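Local coordinates for BLUF domain-containing protein (Acinetobacter baumannii, PDB 6W6Z) that probably works as a blue-light photoreceptor, holding a flavin in a small ferredoxin-like alpha+beta domain, at residues R4-S9 with A48-L53. Residues are numbered along the deposited sequence; the frame is centred on the assembly and turned at random.
Sequences RLCYAS and AFFQCL. With FMN (flavin mononucleotide), chain B.
Tyr7 and Gln51 face each other as a hydrogen-bonded pair between antiparallel segments 4-9 and 48-53, parts of strands 2-11 and 48-54. Their side chains run side by side toward the flavin. Gln51 can be followed outward. Gln51 CB lies against the Tyr7 ring, 3.5 Å from Tyr7 CE2. CG stands anti to the backbone N (chi1 -168°) and the chain stays extended, which carries the amide past the tyrosine ring to the flavin. Gln51 CD passes 3.6 Å from FMN N5. Gln51 OE1 accepts a hydrogen bond from Tyr7 OH at 2.8 Å. The hydroxyl sits 39° above the carbonyl plane of the amide, so it misses the lone-pair direction. Gln51 NE2 donates to FMN N5 at 3.0 Å, and more weakly to FMN O4. The amide is thus gripped at both ends, which limits its rotation.

Two more side chains of this face meet the flavin. The FMN methyl C7M lies over the centre of the Phe49 ring, 3.8 Å above its plane. Leu53 CD2 comes near FMN O4. Ser9 OG touches the edge of the Phe49 ring and is hydrogen-bonded to His73.

Cys6, Phe50 and Cys52 point to the other face. Cys6 CB packs obliquely against Phe50 CZ at 3.7 Å. Helix 125-134 covers this side through Phe128 and Leu129.

Six backbone hydrogen bonds join Leu5 to Leu53, Tyr7 to Gln51 and Ser9 to Phe49. The two strands are neighbouring inner strands of the five-stranded sheet, with 48-54 in the middle. The tyrosine-glutamine-flavin chain of hydrogen bonds is the hallmark of the BLUF photoreceptor site.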
loop_
_atom_site.group_PDB
_atom_site.type_symbol
_atom_site.label_atom_id
_atom_site.label_comp_id
_atom_site.label_asym_id
_atom_site.label_seq_id
_atom_site.Cartn_x
_atom_site.Cartn_y
_atom_site.Cartn_z
ATOM N N ARG A 4 -6.702 1.749 -11.193
ATOM C CA ARG A 4 -6.379 1.686 -9.759
ATOM C C ARG A 4 -6.668 0.255 -9.296
ATOM O O ARG A 4 -7.771 -0.239 -9.556
ATOM C CB ARG A 4 -7.191 2.738 -9.001
ATOM C CG ARG A 4 -6.858 2.740 -7.517
ATOM C CD ARG A 4 -7.262 3.985 -6.755
ATOM N NE ARG A 4 -6.805 5.146 -7.505
ATOM C CZ ARG A 4 -7.599 6.020 -8.099
ATOM N NH1 ARG A 4 -8.908 5.915 -7.976
ATOM N NH2 ARG A 4 -7.070 7.019 -8.795
ATOM N N LEU A 5 -5.725 -0.369 -8.604
ATOM C CA LEU A 5 -5.890 -1.742 -8.050
ATOM C C LEU A 5 -5.629 -1.638 -6.558
ATOM O O LEU A 5 -4.573 -1.085 -6.177
ATOM C CB LEU A 5 -4.915 -2.717 -8.722
ATOM C CG LEU A 5 -5.067 -4.188 -8.310
ATOM C CD1 LEU A 5 -4.656 -5.125 -9.450
ATOM C CD2 LEU A 5 -4.300 -4.513 -7.034
ATOM N N CYS A 6 -6.528 -2.185 -5.748
ATOM C CA CYS A 6 -6.436 -2.121 -4.272
ATOM C C CYS A 6 -6.475 -3.545 -3.738
ATOM O O CYS A 6 -7.298 -4.352 -4.222
ATOM C CB CYS A 6 -7.558 -1.295 -3.631
ATOM S SG CYS A 6 -7.618 0.430 -4.208
ATOM N N TYR A 7 -5.671 -3.817 -2.727
ATOM C CA TYR A 7 -5.704 -5.108 -2.026
ATOM C C TYR A 7 -5.283 -4.886 -0.589
ATOM O O TYR A 7 -4.658 -3.879 -0.214
ATOM C CB TYR A 7 -4.846 -6.145 -2.765
ATOM C CG TYR A 7 -3.382 -5.930 -2.508
ATOM C CD1 TYR A 7 -2.777 -6.478 -1.385
ATOM C CD2 TYR A 7 -2.633 -5.088 -3.318
ATOM C CE1 TYR A 7 -1.443 -6.220 -1.099
ATOM C CE2 TYR A 7 -1.288 -4.850 -3.052
ATOM C CZ TYR A 7 -0.700 -5.405 -1.927
ATOM O OH TYR A 7 0.597 -5.117 -1.624
ATOM N N ALA A 8 -5.617 -5.865 0.237
ATOM C CA ALA A 8 -5.126 -5.885 1.612
ATOM C C ALA A 8 -4.468 -7.250 1.846
ATOM O O ALA A 8 -4.736 -8.229 1.082
ATOM C CB ALA A 8 -6.247 -5.563 2.584
ATOM N N SER A 9 -3.548 -7.304 2.793
ATOM C CA SER A 9 -2.742 -8.526 3.075
ATOM C C SER A 9 -2.378 -8.569 4.559
ATOM O O SER A 9 -2.450 -7.534 5.237
ATOM C CB SER A 9 -1.484 -8.583 2.235
ATOM O OG SER A 9 -0.587 -7.556 2.633
ATOM N N ALA A 48 -0.733 -5.766 9.202
ATOM C CA ALA A 48 -1.427 -5.928 7.907
ATOM C C ALA A 48 -1.158 -4.729 7.017
ATOM O O ALA A 48 -0.792 -3.658 7.542
ATOM C CB ALA A 48 -2.912 -6.133 8.142
ATOM N N PHE A 49 -1.304 -4.941 5.716
ATOM C CA PHE A 49 -1.116 -3.893 4.685
ATOM C C PHE A 49 -2.413 -3.622 3.937
ATOM O O PHE A 49 -3.264 -4.472 3.726
ATOM C CB PHE A 49 -0.063 -4.337 3.679
ATOM C CG PHE A 49 1.313 -4.553 4.212
ATOM C CD1 PHE A 49 2.159 -3.463 4.459
ATOM C CD2 PHE A 49 1.806 -5.841 4.407
ATOM C CE1 PHE A 49 3.463 -3.672 4.874
ATOM C CE2 PHE A 49 3.101 -6.032 4.873
ATOM C CZ PHE A 49 3.934 -4.943 5.089
ATOM N N PHE A 50 -2.478 -2.428 3.394
ATOM C CA PHE A 50 -3.445 -2.050 2.359
ATOM C C PHE A 50 -2.614 -1.348 1.309
ATOM O O PHE A 50 -1.765 -0.550 1.724
ATOM C CB PHE A 50 -4.567 -1.159 2.886
ATOM C CG PHE A 50 -5.382 -0.554 1.762
ATOM C CD1 PHE A 50 -4.936 0.560 1.054
ATOM C CD2 PHE A 50 -6.532 -1.188 1.323
ATOM C CE1 PHE A 50 -5.662 1.069 -0.012
ATOM C CE2 PHE A 50 -7.277 -0.662 0.266
ATOM C CZ PHE A 50 -6.826 0.442 -0.421
ATOM N N GLN A 51 -2.754 -1.716 0.045
ATOM C CA GLN A 51 -2.028 -0.977 -0.995
ATOM C C GLN A 51 -2.969 -0.607 -2.124
ATOM O O GLN A 51 -3.838 -1.417 -2.520
ATOM C CB GLN A 51 -0.827 -1.766 -1.497
ATOM C CG GLN A 51 0.086 -0.919 -2.350
ATOM C CD GLN A 51 1.343 -1.632 -2.775
ATOM O OE1 GLN A 51 1.325 -2.833 -3.060
ATOM N NE2 GLN A 51 2.457 -0.902 -2.773
ATOM N N CYS A 52 -2.747 0.565 -2.697
ATOM C CA CYS A 52 -3.401 0.977 -3.951
ATOM C C CYS A 52 -2.303 1.285 -4.964
ATOM O O CYS A 52 -1.335 1.969 -4.591
ATOM C CB CYS A 52 -4.358 2.110 -3.596
ATOM S SG CYS A 52 -4.790 3.174 -4.989
ATOM N N LEU A 53 -2.383 0.674 -6.155
ATOM C CA LEU A 53 -1.471 0.893 -7.295
ATOM C C LEU A 53 -2.241 1.621 -8.396
ATOM O O LEU A 53 -3.369 1.177 -8.718
ATOM C CB LEU A 53 -0.960 -0.453 -7.811
ATOM C CG LEU A 53 -0.273 -1.363 -6.780
ATOM C CD1 LEU A 53 -0.005 -2.734 -7.376
ATOM C CD2 LEU A 53 1.013 -0.725 -6.292
HETATM N N1 FMN B . 7.400 -3.610 -5.431
HETATM C C2 FMN B . 7.252 -2.610 -6.316
HETATM O O2 FMN B . 8.037 -2.591 -7.318
HETATM N N3 FMN B . 6.232 -1.730 -6.238
HETATM C C4 FMN B . 5.341 -1.737 -5.234
HETATM O O4 FMN B . 4.432 -0.916 -5.137
HETATM C C4A FMN B . 5.479 -2.756 -4.201
HETATM N N5 FMN B . 4.672 -2.841 -3.164
HETATM C C5A FMN B . 4.840 -3.869 -2.294
HETATM C C6 FMN B . 3.989 -3.933 -1.214
HETATM C C7 FMN B . 4.084 -4.974 -0.308
HETATM C C7M FMN B . 3.137 -4.974 0.852
HETATM C C8 FMN B . 5.190 -5.946 -0.379
HETATM C C8M FMN B . 5.273 -7.033 0.683
HETATM C C9 FMN B . 6.040 -5.878 -1.470
HETATM C C9A FMN B . 5.918 -4.848 -2.396
HETATM N N10 FMN B . 6.795 -4.711 -3.465
HETATM C C10 FMN B . 6.575 -3.701 -4.380
HETATM C "C1'" FMN B . 7.961 -5.631 -3.688
HETATM C "C2'" FMN B . 7.760 -6.756 -4.678
HETATM O "O2'" FMN B . 6.944 -7.766 -4.063
HETATM C "C3'" FMN B . 9.157 -7.337 -5.021
HETATM O "O3'" FMN B . 9.946 -7.548 -3.845
HETATM C "C4'" FMN B . 10.007 -6.408 -5.864
HETATM O "O4'" FMN B . 9.271 -6.018 -7.047
HETATM C "C5'" FMN B . 11.310 -7.117 -6.312
HETATM O "O5'" FMN B . 11.077 -8.271 -7.148
HETATM P P FMN B . 12.286 -9.153 -7.836
HETATM O O1P FMN B . 12.511 -10.267 -6.831
HETATM O O2P FMN B . 11.651 -9.570 -9.151
HETATM O O3P FMN B . 13.495 -8.246 -7.980
#